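Long-range contact in long form salivary protein D7L1 (Anopheles stephensi, PDB 3NHT), which binds and sequesters host cysteinyl leukotrienes and thromboxane A2 analogues, countering the host response while the female mosquito feeds on blood: residues 7-12 with 147-152. Sequence-based numbering, arbitrary orientation.
Sequences DAEQAL and EIKQKG. With U46 ((5E)-7-{6-[(1E)-3-hydroxyoct-1-enyl]-2-oxabicyclo[2.2.1]hept-5-yl}hept-5-enoic acid), chain B.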
loop_
_atom_site.group_PDB
_atom_site.type_symbol
_atom_site.label_atom_id
_atom_site.label_comp_id
_atom_site.label_asym_id
_atom_site.label_seq_id
_atom_site.Cartn_x
_atom_site.Cartn_y
_atom_site.Cartn_z
ATOM N N ASP A 7 -0.373 10.023 -4.420
ATOM C CA ASP A 7 0.943 10.053 -5.050
ATOM C C ASP A 7 1.336 8.694 -5.645
ATOM O O ASP A 7 0.562 7.740 -5.592
ATOM C CB ASP A 7 2.008 10.625 -4.091
ATOM C CG ASP A 7 2.399 9.665 -2.961
ATOM O OD1 ASP A 7 2.346 8.431 -3.137
ATOM O OD2 ASP A 7 2.809 10.168 -1.884
ATOM N N ALA A 8 2.529 8.605 -6.227
ATOM C CA ALA A 8 2.920 7.379 -6.928
ATOM C C ALA A 8 3.049 6.161 -6.015
ATOM O O ALA A 8 2.711 5.051 -6.431
ATOM C CB ALA A 8 4.214 7.593 -7.718
ATOM N N GLU A 9 3.551 6.359 -4.794
ATOM C CA GLU A 9 3.661 5.256 -3.838
ATOM C C GLU A 9 2.270 4.791 -3.409
ATOM O O GLU A 9 2.029 3.592 -3.268
ATOM C CB GLU A 9 4.470 5.701 -2.617
ATOM C CG GLU A 9 4.585 4.650 -1.489
ATOM C CD GLU A 9 3.365 4.559 -0.569
ATOM O OE1 GLU A 9 2.710 5.586 -0.301
ATOM O OE2 GLU A 9 3.062 3.441 -0.101
ATOM N N GLN A 10 1.355 5.738 -3.209
ATOM C CA GLN A 10 0.011 5.400 -2.751
ATOM C C GLN A 10 -0.736 4.613 -3.815
ATOM O O GLN A 10 -1.428 3.639 -3.503
ATOM C CB GLN A 10 -0.762 6.659 -2.381
ATOM C CG GLN A 10 -0.231 7.355 -1.142
ATOM C CD GLN A 10 -0.966 8.653 -0.920
ATOM O OE1 GLN A 10 -0.721 9.634 -1.595
ATOM N NE2 GLN A 10 -1.930 8.641 -0.005
ATOM N N ALA A 11 -0.554 5.002 -5.074
ATOM C CA ALA A 11 -1.151 4.252 -6.176
ATOM C C ALA A 11 -0.520 2.857 -6.320
ATOM O O ALA A 11 -1.250 1.862 -6.473
ATOM C CB ALA A 11 -1.044 5.043 -7.474
ATOM N N LEU A 12 0.813 2.780 -6.253
ATOM C CA LEU A 12 1.492 1.488 -6.368
ATOM C C LEU A 12 1.055 0.537 -5.255
ATOM O O LEU A 12 0.882 -0.666 -5.487
ATOM C CB LEU A 12 3.013 1.671 -6.356
ATOM C CG LEU A 12 3.834 0.466 -6.828
ATOM C CD1 LEU A 12 3.589 0.168 -8.313
ATOM C CD2 LEU A 12 5.318 0.694 -6.583
ATOM N N GLU A 147 10.349 13.493 -1.428
ATOM C CA GLU A 147 9.792 13.118 -0.125
ATOM C C GLU A 147 8.821 11.928 -0.136
ATOM O O GLU A 147 8.273 11.581 0.910
ATOM C CB GLU A 147 9.180 14.334 0.587
ATOM C CG GLU A 147 10.236 15.287 1.143
ATOM C CD GLU A 147 11.254 14.568 2.016
ATOM O OE1 GLU A 147 10.890 14.173 3.145
ATOM O OE2 GLU A 147 12.401 14.364 1.565
ATOM N N ILE A 148 8.623 11.316 -1.303
ATOM C CA ILE A 148 7.850 10.069 -1.437
ATOM C C ILE A 148 8.802 8.882 -1.278
ATOM O O ILE A 148 9.890 8.886 -1.859
ATOM C CB ILE A 148 7.199 9.940 -2.857
ATOM C CG1 ILE A 148 6.314 11.149 -3.183
ATOM C CG2 ILE A 148 6.428 8.616 -2.985
ATOM C CD1 ILE A 148 5.684 11.073 -4.555
ATOM N N LYS A 149 8.393 7.859 -0.528
ATOM C CA LYS A 149 9.171 6.619 -0.448
ATOM C C LYS A 149 9.366 6.022 -1.851
ATOM O O LYS A 149 8.392 5.818 -2.569
ATOM C CB LYS A 149 8.485 5.605 0.476
ATOM C CG LYS A 149 9.334 4.353 0.709
ATOM C CD LYS A 149 8.496 3.135 1.054
ATOM C CE LYS A 149 7.880 2.517 -0.191
ATOM N NZ LYS A 149 8.834 1.646 -0.966
ATOM N N GLN A 150 10.622 5.745 -2.214
ATOM C CA GLN A 150 10.970 5.204 -3.539
ATOM C C GLN A 150 10.790 3.692 -3.612
ATOM O O GLN A 150 10.793 3.011 -2.587
ATOM C CB GLN A 150 12.435 5.473 -3.884
ATOM C CG GLN A 150 12.974 6.852 -3.634
ATOM C CD GLN A 150 14.398 6.975 -4.160
ATOM O OE1 GLN A 150 15.370 6.836 -3.410
ATOM N NE2 GLN A 150 14.527 7.186 -5.463
ATOM N N LYS A 151 10.687 3.159 -4.832
ATOM C CA LYS A 151 10.813 1.715 -5.022
ATOM C C LYS A 151 12.231 1.335 -4.598
ATOM O O LYS A 151 13.182 2.091 -4.826
ATOM C CB LYS A 151 10.603 1.307 -6.485
ATOM C CG LYS A 151 9.196 1.512 -7.047
ATOM C CD LYS A 151 9.075 0.839 -8.418
ATOM C CE LYS A 151 9.949 1.529 -9.452
ATOM N NZ LYS A 151 10.118 0.713 -10.694
ATOM N N GLY A 152 12.363 0.177 -3.971
ATOM C CA GLY A 152 13.651 -0.277 -3.467
ATOM C C GLY A 152 14.000 0.224 -2.077
ATOM O O GLY A 152 14.962 -0.242 -1.484
HETATM O OAX U46 B . 6.946 2.397 -10.689
HETATM C CAW U46 B . 6.627 1.152 -11.244
HETATM O OAY U46 B . 7.590 0.178 -11.465
HETATM C CAR U46 B . 5.180 0.789 -11.632
HETATM C CAQ U46 B . 4.348 2.061 -11.812
HETATM C CAP U46 B . 2.907 1.643 -12.123
HETATM C CAO U46 B . 2.893 1.047 -13.537
HETATM C CAN U46 B . 1.800 0.157 -13.837
HETATM C CAF U46 B . 0.669 -0.241 -12.871
HETATM C CAD U46 B . 0.447 -1.752 -13.047
HETATM C CAC U46 B . 1.686 -2.582 -12.690
HETATM C CAB U46 B . 1.261 -3.788 -11.902
HETATM C CAT U46 B . 2.058 -2.424 -11.223
HETATM O OAS U46 B . 1.001 -2.822 -10.225
HETATM C CAA U46 B . -0.038 -3.440 -11.163
HETATM C CAE U46 B . -0.585 -2.330 -12.058
HETATM C CAG U46 B . -1.884 -2.727 -12.761
HETATM C CAH U46 B . -2.977 -1.808 -12.767
HETATM C CAI U46 B . -4.236 -2.223 -13.513
HETATM O OAU U46 B . -4.507 -3.712 -13.650
HETATM C CAJ U46 B . -5.480 -1.435 -13.157
HETATM C CAK U46 B . -6.684 -1.673 -14.068
HETATM C CAL U46 B . -7.989 -0.952 -13.736
HETATM C CAM U46 B . -8.735 -1.348 -12.466
HETATM C CAV U46 B . -10.009 -0.549 -12.151
#
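I148 reaches from the 147-152 loop to the start of the helix that begins at A8 and fits its two branches against different residues. CD1, at the end of an extended chain (chi2 179°), lies against D7 CB at 3.7 Å, the two side chains arriving from opposite directions. The other branch, CG2, presses on E9 CB at 3.5 Å. D7 CB and one side of its carboxylate lie against the isoleucine, and the same carboxylate caps the helix: with CG between the backbone N and the carbonyl carbon (chi1 73°), OD1 accepts from Q10 N at 2.9 Å, nearly along its own C-O axis. Q10 OE1 answers by accepting from D7 N, an almost straight bond (175°) that completes a capping box. Beside it, E9 and K149 touch through their aliphatic parts, E9 CG lying 4.1 Å from K149 CE. Their charged ends part: E9 OE2 forms a salt bridge with R198 and a hydrogen bond with Y268, whereas K149 NZ, brought back by bends at chi3 and chi4, donates to Q150 O at 2.9 Å, from above the carbonyl plane, and to the carbonyls of S265 and E153. About one turn further, L12 and K151 cross at about a right angle, L12 CD2 resting 4.0 Å from K151 CG. L12 CD1 meets U46 CAR at 3.7 Å, and K151 NZ donates to carboxylate oxygen OAY of U46 at 2.7 Å, consistent with charge pairing at the acid end of this thromboxane A2 analogue. The L12-K151 end of the contact therefore lines the eicosanoid pocket, where W36 O and Y51 OH also bond the ligand. The contact joins helix 8-22 to the linker between helices 135-144 and 155-163: I141 and Y142 of the former pack on A8 and I148, and F155 of the latter on E9 and K149.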